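Local coordinates for periplasmic binding protein/LacI transcriptional regulator (Alkaliphilus metalliredigens, PDB 3CTP) that binds a pentulose sugar, beta-D-xylulofuranose, and probably acts as a LacI-family repressor that regulates transcription by binding DNA, at residues M226-V230 against A249-V255; V230-I235 against Q259-I263; I235-D240 against I263-S269. All coordinates share one frame; numbering follows the deposited sequence.

Interactions 1, 2 and 3 follow one beta-alpha-beta unit, strand 234-237, helix 240-252 and strand 262-264, from its outer end to the sugar pocket. Interaction 1 is partly buried and mainly apolar, with R253 at its exposed side: loop residues 226-230 rest on the helix end. Interaction 2, also partly buried, shares V230 and the sodium ion with it; ladder bonds between the two strands begin there beside a metal site of three carbonyls and two waters. Interaction 3 takes up the same strands at I235 and I263 and is almost wholly buried, passing from ladder to polar loops that help to hold the ligand. I229 on I235 ties 226-230, and L250 on I263 the helix, to the strands.

Interaction 1 (M226-V230 against A249-V255); sequences MKDIV and ALKKRGV. With NA (sodium ion), chain D.
M226 reaches across to the last turns of helix 240-252 with its thioether end. Its CG lies anti to the backbone N (chi1 -173°), and bends at the next two torsions lay the chain over the helix, where CE meets L250 CD2 at 3.5 Å and A249 CB at 3.8 Å. The methionine and leucine side chains cross at about a right angle, while M226 and R253 run past each other in opposite directions, M226 CG lying 3.9 Å from R253 CD. The R253 guanidinium lies near the K227 backbone, but its exact fit there is doubtful; the lysine chain leads away from the contact. I229 sets its CG2 branch 3.8 Å from L250 CD2, so this one leucine methyl is touched by both I229 and M226. V230 closes the row: its CG2 lies 3.8 Å from V255 CG2 and also touches V255 CG1, while its carbonyl O binds the sodium ion at 2.4 Å. V255 is placed by a Schellman motif that ends the helix: G254, with positive phi, is the C-prime residue, G254 N bonds to K251 O, and V255 N bonds to L250 O at 3.1 Å. Carbon-on-carbon contacts of M226, I229 and V230 with L250 and V255 imply association by shape and exclusion of water, whereas the side at K227 and R253 is exposed.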
loop_
_atom_site.group_PDB
_atom_site.type_symbol
_atom_site.label_atom_id
_atom_site.label_comp_id
_atom_site.label_asym_id
_atom_site.label_seq_id
_atom_site.Cartn_x
_atom_site.Cartn_y
_atom_site.Cartn_z
ATOM N N MET A 226 24.716 9.701 -7.049
ATOM C CA MET A 226 23.770 10.257 -6.094
ATOM C C MET A 226 24.369 11.496 -5.437
ATOM O O MET A 226 23.660 12.432 -5.079
ATOM C CB MET A 226 23.454 9.204 -5.030
ATOM C CG MET A 226 22.362 9.578 -4.049
ATOM S SD MET A 226 20.719 9.713 -4.751
ATOM C CE MET A 226 20.152 11.149 -3.810
ATOM N N LYS A 227 25.687 11.511 -5.279
ATOM C CA LYS A 227 26.344 12.638 -4.585
ATOM C C LYS A 227 26.131 13.998 -5.276
ATOM O O LYS A 227 26.280 15.056 -4.644
ATOM C CB LYS A 227 27.836 12.350 -4.420
ATOM C CG LYS A 227 28.638 12.497 -5.700
ATOM C CD LYS A 227 30.137 12.257 -5.438
ATOM C CE LYS A 227 30.866 11.840 -6.704
ATOM N NZ LYS A 227 32.289 11.463 -6.414
ATOM N N ASP A 228 25.779 13.971 -6.559
ATOM C CA ASP A 228 25.602 15.192 -7.336
ATOM C C ASP A 228 24.156 15.722 -7.273
ATOM O O ASP A 228 23.883 16.835 -7.723
ATOM C CB ASP A 228 25.922 14.939 -8.815
ATOM C CG ASP A 228 27.382 14.609 -9.063
ATOM O OD1 ASP A 228 28.241 14.920 -8.205
ATOM O OD2 ASP A 228 27.668 14.038 -10.140
ATOM N N ILE A 229 23.224 14.930 -6.741
ATOM C CA ILE A 229 21.804 15.297 -6.842
ATOM C C ILE A 229 21.513 16.531 -6.002
ATOM O O ILE A 229 20.657 17.346 -6.350
ATOM C CB ILE A 229 20.919 14.106 -6.409
ATOM C CG1 ILE A 229 21.145 12.913 -7.344
ATOM C CG2 ILE A 229 19.446 14.483 -6.315
ATOM C CD1 ILE A 229 20.688 13.128 -8.776
ATOM N N VAL A 230 22.229 16.682 -4.886
ATOM C CA VAL A 230 22.024 17.848 -4.046
ATOM C C VAL A 230 22.337 19.125 -4.817
ATOM O O VAL A 230 21.900 20.212 -4.421
ATOM C CB VAL A 230 22.878 17.804 -2.759
ATOM C CG1 VAL A 230 24.343 17.938 -3.095
ATOM C CG2 VAL A 230 22.445 18.929 -1.802
ATOM N N ALA A 249 16.858 8.783 0.129
ATOM C CA ALA A 249 18.265 8.744 -0.292
ATOM C C ALA A 249 18.964 10.049 0.021
ATOM O O ALA A 249 20.105 10.049 0.472
ATOM C CB ALA A 249 18.381 8.436 -1.764
ATOM N N LEU A 250 18.297 11.168 -0.244
ATOM C CA LEU A 250 18.882 12.487 0.064
ATOM C C LEU A 250 19.094 12.646 1.565
ATOM O O LEU A 250 20.166 13.122 2.005
ATOM C CB LEU A 250 17.971 13.603 -0.475
ATOM C CG LEU A 250 17.971 13.768 -2.001
ATOM C CD1 LEU A 250 16.838 14.662 -2.465
ATOM C CD2 LEU A 250 19.317 14.311 -2.513
ATOM N N LYS A 251 18.097 12.240 2.366
ATOM C CA LYS A 251 18.220 12.344 3.832
ATOM C C LYS A 251 19.413 11.521 4.349
ATOM O O LYS A 251 20.131 11.953 5.282
ATOM C CB LYS A 251 16.919 11.878 4.518
ATOM C CG LYS A 251 15.757 12.858 4.424
ATOM C CD LYS A 251 14.480 12.183 4.925
ATOM C CE LYS A 251 13.290 13.125 4.941
ATOM N NZ LYS A 251 12.106 12.457 5.585
ATOM N N LYS A 252 19.629 10.341 3.775
ATOM C CA LYS A 252 20.744 9.488 4.210
ATOM C C LYS A 252 22.079 10.201 4.004
ATOM O O LYS A 252 23.067 9.905 4.692
ATOM C CB LYS A 252 20.750 8.168 3.450
ATOM C CG LYS A 252 19.594 7.231 3.766
ATOM C CD LYS A 252 19.552 6.871 5.238
ATOM C CE LYS A 252 18.798 5.570 5.462
ATOM N NZ LYS A 252 18.365 5.426 6.882
ATOM N N ARG A 253 22.114 11.139 3.065
ATOM C CA ARG A 253 23.350 11.860 2.764
ATOM C C ARG A 253 23.390 13.183 3.515
ATOM O O ARG A 253 24.249 14.012 3.250
ATOM C CB ARG A 253 23.479 12.173 1.273
ATOM C CG ARG A 253 22.855 11.209 0.306
ATOM C CD ARG A 253 23.889 10.598 -0.617
ATOM N NE ARG A 253 24.986 11.496 -0.963
ATOM C CZ ARG A 253 26.186 11.070 -1.352
ATOM N NH1 ARG A 253 26.426 9.768 -1.445
ATOM N NH2 ARG A 253 27.143 11.938 -1.647
ATOM N N GLY A 254 22.438 13.409 4.408
ATOM C CA GLY A 254 22.425 14.641 5.193
ATOM C C GLY A 254 21.910 15.869 4.475
ATOM O O GLY A 254 22.136 16.998 4.921
ATOM N N VAL A 255 21.194 15.664 3.371
ATOM C CA VAL A 255 20.679 16.781 2.573
ATOM C C VAL A 255 19.460 17.397 3.246
ATOM O O VAL A 255 18.607 16.674 3.772
ATOM C CB VAL A 255 20.349 16.317 1.121
ATOM C CG1 VAL A 255 19.612 17.397 0.343
ATOM C CG2 VAL A 255 21.619 15.951 0.395
HETATM NA NA NA D . 20.823 22.321 -4.350
HETATM O O HOH W 1 22.702 23.132 -3.437
HETATM O O HOH W 2 20.633 24.447 -5.061
#

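Interaction 2 (V230-I235 against Q259-I263); sequences VNYDGI and QEVQI. With NA (sodium ion), chain D.
Three backbone carbonyls from the two segments converge on a sodium ion: V230 O and Y232 O at 2.4 Å each, and E260 O at 2.2 Å. Two waters complete the five ligands found, and one of them also donates to D233 OD1, so this carboxylate sits in the second shell; its other oxygen accepts from the backbone N of R173 and K174. Next to the metal the parallel ladder begins. Q262 N gives a fairly straight bond to D233 O (2.9 Å, 166° at the hydrogen), and I235 N returns to Q262 O at 2.8 Å, more bent. D233 O also takes a water that is held in turn by Q262 NE2, while Q262 OE1 is bonded to I324 N. Weaker CA-H...O contacts run from G234 CA to Q262 O and from I263 CA to I235 O.

Outside the ladder, a chi1 of 61° puts CG1 of V261 between its backbone N and carbonyl carbon and leaves CG2 anti to N, 3.5 Å from Y232 O and 3.8 Å from I235 CD1. I235 and I263 run side by side in the same direction, their CD1 methyls 3.9 Å apart, and L250 of helix 240-252 packs on both V261 and I263. V230 CG2 lies against E260 CB at the outer end. The ion draws together carbonyl oxygens that would otherwise probably repel one another, such as Y232 O and E260 O, and the metal site thus bridges the loops that lead into strands 234-237 and 262-264.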
loop_
_atom_site.group_PDB
_atom_site.type_symbol
_atom_site.label_atom_id
_atom_site.label_comp_id
_atom_site.label_asym_id
_atom_site.label_seq_id
_atom_site.Cartn_x
_atom_site.Cartn_y
_atom_site.Cartn_z
ATOM N N VAL A 230 22.229 16.682 -4.886
ATOM C CA VAL A 230 22.024 17.848 -4.046
ATOM C C VAL A 230 22.337 19.125 -4.817
ATOM O O VAL A 230 21.900 20.212 -4.421
ATOM C CB VAL A 230 22.878 17.804 -2.759
ATOM C CG1 VAL A 230 24.343 17.938 -3.095
ATOM C CG2 VAL A 230 22.445 18.929 -1.802
ATOM N N ASN A 231 23.076 19.018 -5.924
ATOM C CA ASN A 231 23.473 20.222 -6.662
ATOM C C ASN A 231 22.332 20.867 -7.454
ATOM O O ASN A 231 22.446 22.016 -7.901
ATOM C CB ASN A 231 24.645 19.931 -7.609
ATOM C CG ASN A 231 25.939 19.696 -6.864
ATOM O OD1 ASN A 231 26.112 20.170 -5.740
ATOM N ND2 ASN A 231 26.848 18.952 -7.478
ATOM N N TYR A 232 21.244 20.122 -7.655
ATOM C CA TYR A 232 20.075 20.702 -8.319
ATOM C C TYR A 232 19.347 21.666 -7.389
ATOM O O TYR A 232 19.421 21.517 -6.170
ATOM C CB TYR A 232 19.097 19.592 -8.763
ATOM C CG TYR A 232 19.671 18.761 -9.909
ATOM C CD1 TYR A 232 19.652 19.245 -11.204
ATOM C CD2 TYR A 232 20.268 17.520 -9.669
ATOM C CE1 TYR A 232 20.182 18.502 -12.266
ATOM C CE2 TYR A 232 20.822 16.774 -10.705
ATOM C CZ TYR A 232 20.770 17.275 -12.008
ATOM O OH TYR A 232 21.301 16.567 -13.060
ATOM N N ASP A 233 18.641 22.637 -7.965
ATOM C CA ASP A 233 17.784 23.533 -7.183
ATOM C C ASP A 233 16.460 22.834 -6.870
ATOM O O ASP A 233 15.902 23.007 -5.782
ATOM C CB ASP A 233 17.449 24.823 -7.970
ATOM C CG ASP A 233 18.667 25.678 -8.282
ATOM O OD1 ASP A 233 19.648 25.631 -7.514
ATOM O OD2 ASP A 233 18.618 26.405 -9.307
ATOM N N GLY A 234 15.941 22.079 -7.837
ATOM C CA GLY A 234 14.623 21.475 -7.673
ATOM C C GLY A 234 14.557 20.167 -8.439
ATOM O O GLY A 234 15.215 20.014 -9.472
ATOM N N ILE A 235 13.730 19.250 -7.949
ATOM C CA ILE A 235 13.557 17.950 -8.596
ATOM C C ILE A 235 12.071 17.670 -8.691
ATOM O O ILE A 235 11.358 17.787 -7.680
ATOM C CB ILE A 235 14.189 16.842 -7.731
ATOM C CG1 ILE A 235 15.679 17.113 -7.525
ATOM C CG2 ILE A 235 14.023 15.472 -8.425
ATOM C CD1 ILE A 235 16.324 16.166 -6.524
ATOM N N GLN A 259 15.785 23.405 2.023
ATOM C CA GLN A 259 16.874 24.396 2.075
ATOM C C GLN A 259 17.924 24.195 0.987
ATOM O O GLN A 259 18.440 25.163 0.418
ATOM C CB GLN A 259 17.566 24.362 3.440
ATOM C CG GLN A 259 16.699 24.839 4.586
ATOM C CD GLN A 259 15.979 23.710 5.290
ATOM O OE1 GLN A 259 15.631 22.700 4.680
ATOM N NE2 GLN A 259 15.759 23.873 6.599
ATOM N N GLU A 260 18.248 22.940 0.700
ATOM C CA GLU A 260 19.294 22.656 -0.262
ATOM C C GLU A 260 18.732 22.208 -1.605
ATOM O O GLU A 260 19.353 22.410 -2.653
ATOM C CB GLU A 260 20.203 21.570 0.289
ATOM C CG GLU A 260 21.028 22.074 1.467
ATOM C CD GLU A 260 22.087 21.099 1.883
ATOM O OE1 GLU A 260 21.751 20.066 2.486
ATOM O OE2 GLU A 260 23.280 21.391 1.631
ATOM N N VAL A 261 17.572 21.563 -1.580
ATOM C CA VAL A 261 16.956 21.168 -2.832
ATOM C C VAL A 261 15.464 21.071 -2.584
ATOM O O VAL A 261 15.044 20.649 -1.491
ATOM C CB VAL A 261 17.524 19.849 -3.336
ATOM C CG1 VAL A 261 17.249 18.781 -2.338
ATOM C CG2 VAL A 261 16.905 19.484 -4.712
ATOM N N GLN A 262 14.676 21.509 -3.561
ATOM C CA GLN A 262 13.209 21.470 -3.449
ATOM C C GLN A 262 12.697 20.279 -4.236
ATOM O O GLN A 262 13.315 19.909 -5.231
ATOM C CB GLN A 262 12.593 22.740 -3.997
ATOM C CG GLN A 262 13.090 24.019 -3.259
ATOM C CD GLN A 262 12.340 25.240 -3.713
ATOM O OE1 GLN A 262 11.116 25.283 -3.648
ATOM N NE2 GLN A 262 13.073 26.235 -4.237
ATOM N N ILE A 263 11.579 19.695 -3.787
ATOM C CA ILE A 263 11.050 18.456 -4.401
ATOM C C ILE A 263 9.562 18.644 -4.645
ATOM O O ILE A 263 8.832 19.130 -3.765
ATOM C CB ILE A 263 11.190 17.242 -3.442
ATOM C CG1 ILE A 263 12.593 17.178 -2.816
ATOM C CG2 ILE A 263 10.798 15.941 -4.159
ATOM C CD1 ILE A 263 13.679 16.819 -3.763
HETATM NA NA NA D . 20.823 22.321 -4.350
HETATM O O HOH W 3 16.080 25.450 -4.522
HETATM O O HOH W 2 20.633 24.447 -5.061
HETATM O O HOH W 1 22.702 23.132 -3.437
#

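Interaction 3 (I235-D240 against I263-S269); sequences IFVFND and IIGFDNS. With XLF (beta-D-xylulofuranose), chain C.
This buried contact joins I235-V237 to I263-I264 and N239-D240 to F266-S269, where parallel strands 234-237 and 262-264 pass into loops at their C-terminal ends. I264 N to I235 O and V237 N to I264 O carry the ladder, both 2.9 Å and nearly straight. F236, its CG anti to the backbone N (chi1 171°), puts CD1 on I264 CG2, while its ring edge meets G265 O and F266 CD1 in plane. With helix 240-252 the strands form a beta-alpha-beta unit whose C-terminal loops line the sugar site, as in the periplasmic-binding-protein fold of LacI relatives. N239 N-caps the helix, its OD1 bonded to A242 N, and directs ND2 to the ring oxygen O5 of xylulofuranose at 3.1 Å. D267 grips the same sugar with both carboxylate oxygens, OD1 on O2 and OD2 on O1, each at 2.6 Å. D240 OD2, 3.6 Å from D267 CB, accepts from S269 N (3.0 Å) on the anti side and from a water shared with S269 O; OD1 is bonded to T281 OG1. A leucine in place of D240 would probably leave S269 N, T281 OG1 and the bridging water without their acceptor, and the 267-269 loop less firmly placed. D240 N bonds weakly to F266 O.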
loop_
_atom_site.group_PDB
_atom_site.type_symbol
_atom_site.label_atom_id
_atom_site.label_comp_id
_atom_site.label_asym_id
_atom_site.label_seq_id
_atom_site.Cartn_x
_atom_site.Cartn_y
_atom_site.Cartn_z
ATOM N N ILE A 235 13.730 19.250 -7.949
ATOM C CA ILE A 235 13.557 17.950 -8.596
ATOM C C ILE A 235 12.071 17.670 -8.691
ATOM O O ILE A 235 11.358 17.787 -7.680
ATOM C CB ILE A 235 14.189 16.842 -7.731
ATOM C CG1 ILE A 235 15.679 17.113 -7.525
ATOM C CG2 ILE A 235 14.023 15.472 -8.425
ATOM C CD1 ILE A 235 16.324 16.166 -6.524
ATOM N N PHE A 236 11.603 17.296 -9.884
ATOM C CA PHE A 236 10.230 16.828 -10.064
ATOM C C PHE A 236 10.314 15.313 -10.227
ATOM O O PHE A 236 11.008 14.830 -11.126
ATOM C CB PHE A 236 9.627 17.470 -11.342
ATOM C CG PHE A 236 8.280 16.903 -11.772
ATOM C CD1 PHE A 236 7.310 16.577 -10.839
ATOM C CD2 PHE A 236 7.983 16.763 -13.143
ATOM C CE1 PHE A 236 6.070 16.056 -11.251
ATOM C CE2 PHE A 236 6.740 16.232 -13.569
ATOM C CZ PHE A 236 5.777 15.902 -12.618
ATOM N N VAL A 237 9.637 14.577 -9.343
ATOM C CA VAL A 237 9.638 13.115 -9.426
ATOM C C VAL A 237 8.276 12.625 -9.893
ATOM O O VAL A 237 7.239 13.156 -9.487
ATOM C CB VAL A 237 9.969 12.475 -8.058
ATOM C CG1 VAL A 237 10.183 10.966 -8.250
ATOM C CG2 VAL A 237 11.221 13.115 -7.448
ATOM N N PHE A 238 8.276 11.619 -10.761
ATOM C CA PHE A 238 7.049 11.259 -11.484
ATOM C C PHE A 238 5.874 10.830 -10.623
ATOM O O PHE A 238 4.727 10.893 -11.087
ATOM C CB PHE A 238 7.339 10.193 -12.565
ATOM C CG PHE A 238 7.744 8.839 -12.008
ATOM C CD1 PHE A 238 6.785 7.843 -11.808
ATOM C CD2 PHE A 238 9.078 8.543 -11.755
ATOM C CE1 PHE A 238 7.177 6.614 -11.320
ATOM C CE2 PHE A 238 9.474 7.304 -11.281
ATOM C CZ PHE A 238 8.514 6.336 -11.069
ATOM N N ASN A 239 6.112 10.335 -9.406
ATOM C CA ASN A 239 4.986 10.145 -8.488
ATOM C C ASN A 239 5.428 10.237 -7.057
ATOM O O ASN A 239 6.624 10.390 -6.781
ATOM C CB ASN A 239 4.181 8.854 -8.781
ATOM C CG ASN A 239 4.935 7.599 -8.462
ATOM O OD1 ASN A 239 5.917 7.627 -7.740
ATOM N ND2 ASN A 239 4.472 6.455 -9.012
ATOM N N ASP A 240 4.459 10.260 -6.145
ATOM C CA ASP A 240 4.779 10.528 -4.751
ATOM C C ASP A 240 5.573 9.406 -4.095
ATOM O O ASP A 240 6.458 9.674 -3.290
ATOM C CB ASP A 240 3.518 10.789 -3.909
ATOM C CG ASP A 240 2.851 12.109 -4.236
ATOM O OD1 ASP A 240 3.458 12.970 -4.910
ATOM O OD2 ASP A 240 1.690 12.287 -3.780
ATOM N N ILE A 263 11.579 19.695 -3.787
ATOM C CA ILE A 263 11.050 18.456 -4.401
ATOM C C ILE A 263 9.562 18.644 -4.645
ATOM O O ILE A 263 8.832 19.130 -3.765
ATOM C CB ILE A 263 11.190 17.242 -3.442
ATOM C CG1 ILE A 263 12.593 17.178 -2.816
ATOM C CG2 ILE A 263 10.798 15.941 -4.159
ATOM C CD1 ILE A 263 13.679 16.819 -3.763
ATOM N N ILE A 264 9.103 18.246 -5.838
ATOM C CA ILE A 264 7.663 18.123 -6.077
ATOM C C ILE A 264 7.399 16.734 -6.654
ATOM O O ILE A 264 8.164 16.263 -7.503
ATOM C CB ILE A 264 7.152 19.238 -7.007
ATOM C CG1 ILE A 264 5.647 19.079 -7.294
ATOM C CG2 ILE A 264 7.964 19.284 -8.297
ATOM C CD1 ILE A 264 5.044 20.340 -7.896
ATOM N N GLY A 265 6.346 16.067 -6.171
ATOM C CA GLY A 265 5.949 14.743 -6.697
ATOM C C GLY A 265 4.703 14.822 -7.568
ATOM O O GLY A 265 4.422 15.860 -8.194
ATOM N N PHE A 266 3.944 13.716 -7.612
ATOM C CA PHE A 266 2.681 13.709 -8.330
ATOM C C PHE A 266 1.812 12.625 -7.733
ATOM O O PHE A 266 2.299 11.521 -7.499
ATOM C CB PHE A 266 2.919 13.366 -9.815
ATOM C CG PHE A 266 1.869 13.918 -10.768
ATOM C CD1 PHE A 266 2.172 15.006 -11.585
ATOM C CD2 PHE A 266 0.638 13.301 -10.910
ATOM C CE1 PHE A 266 1.235 15.500 -12.493
ATOM C CE2 PHE A 266 -0.306 13.792 -11.806
ATOM C CZ PHE A 266 -0.003 14.907 -12.600
ATOM N N ASP A 267 0.540 12.959 -7.509
ATOM C CA ASP A 267 -0.550 12.053 -7.115
ATOM C C ASP A 267 -1.406 12.652 -5.988
ATOM O O ASP A 267 -2.621 12.496 -5.980
ATOM C CB ASP A 267 -0.093 10.717 -6.532
ATOM C CG ASP A 267 0.435 9.745 -7.573
ATOM O OD1 ASP A 267 0.144 9.901 -8.791
ATOM O OD2 ASP A 267 1.103 8.771 -7.133
ATOM N N ASN A 268 -0.741 13.240 -4.997
ATOM C CA ASN A 268 -1.366 13.450 -3.682
ATOM C C ASN A 268 -1.867 12.127 -3.114
ATOM O O ASN A 268 -3.021 12.013 -2.690
ATOM C CB ASN A 268 -2.516 14.460 -3.738
ATOM C CG ASN A 268 -2.907 14.943 -2.343
ATOM O OD1 ASN A 268 -2.144 14.777 -1.388
ATOM N ND2 ASN A 268 -4.112 15.521 -2.217
ATOM N N SER A 269 -0.978 11.138 -3.079
ATOM C CA SER A 269 -1.279 9.919 -2.328
ATOM C C SER A 269 -0.827 10.055 -0.856
ATOM O O SER A 269 -0.121 11.012 -0.473
ATOM C CB SER A 269 -0.620 8.702 -2.978
ATOM O OG SER A 269 0.792 8.767 -2.842
HETATM O O4 XLF C . 1.118 5.908 -14.121
HETATM C C4 XLF C . 1.242 6.984 -13.187
HETATM C C5 XLF C . 2.578 6.821 -12.477
HETATM O O5 XLF C . 2.269 6.399 -11.145
HETATM C C3 XLF C . 0.207 6.863 -12.081
HETATM O O3 XLF C . -0.819 7.857 -12.203
HETATM C C2 XLF C . 1.050 7.080 -10.855
HETATM O O2 XLF C . 1.328 8.482 -10.663
HETATM C C1 XLF C . 0.439 6.477 -9.607
HETATM O O1 XLF C . 1.358 6.618 -8.514
HETATM O O HOH W 4 1.106 13.403 -1.376
#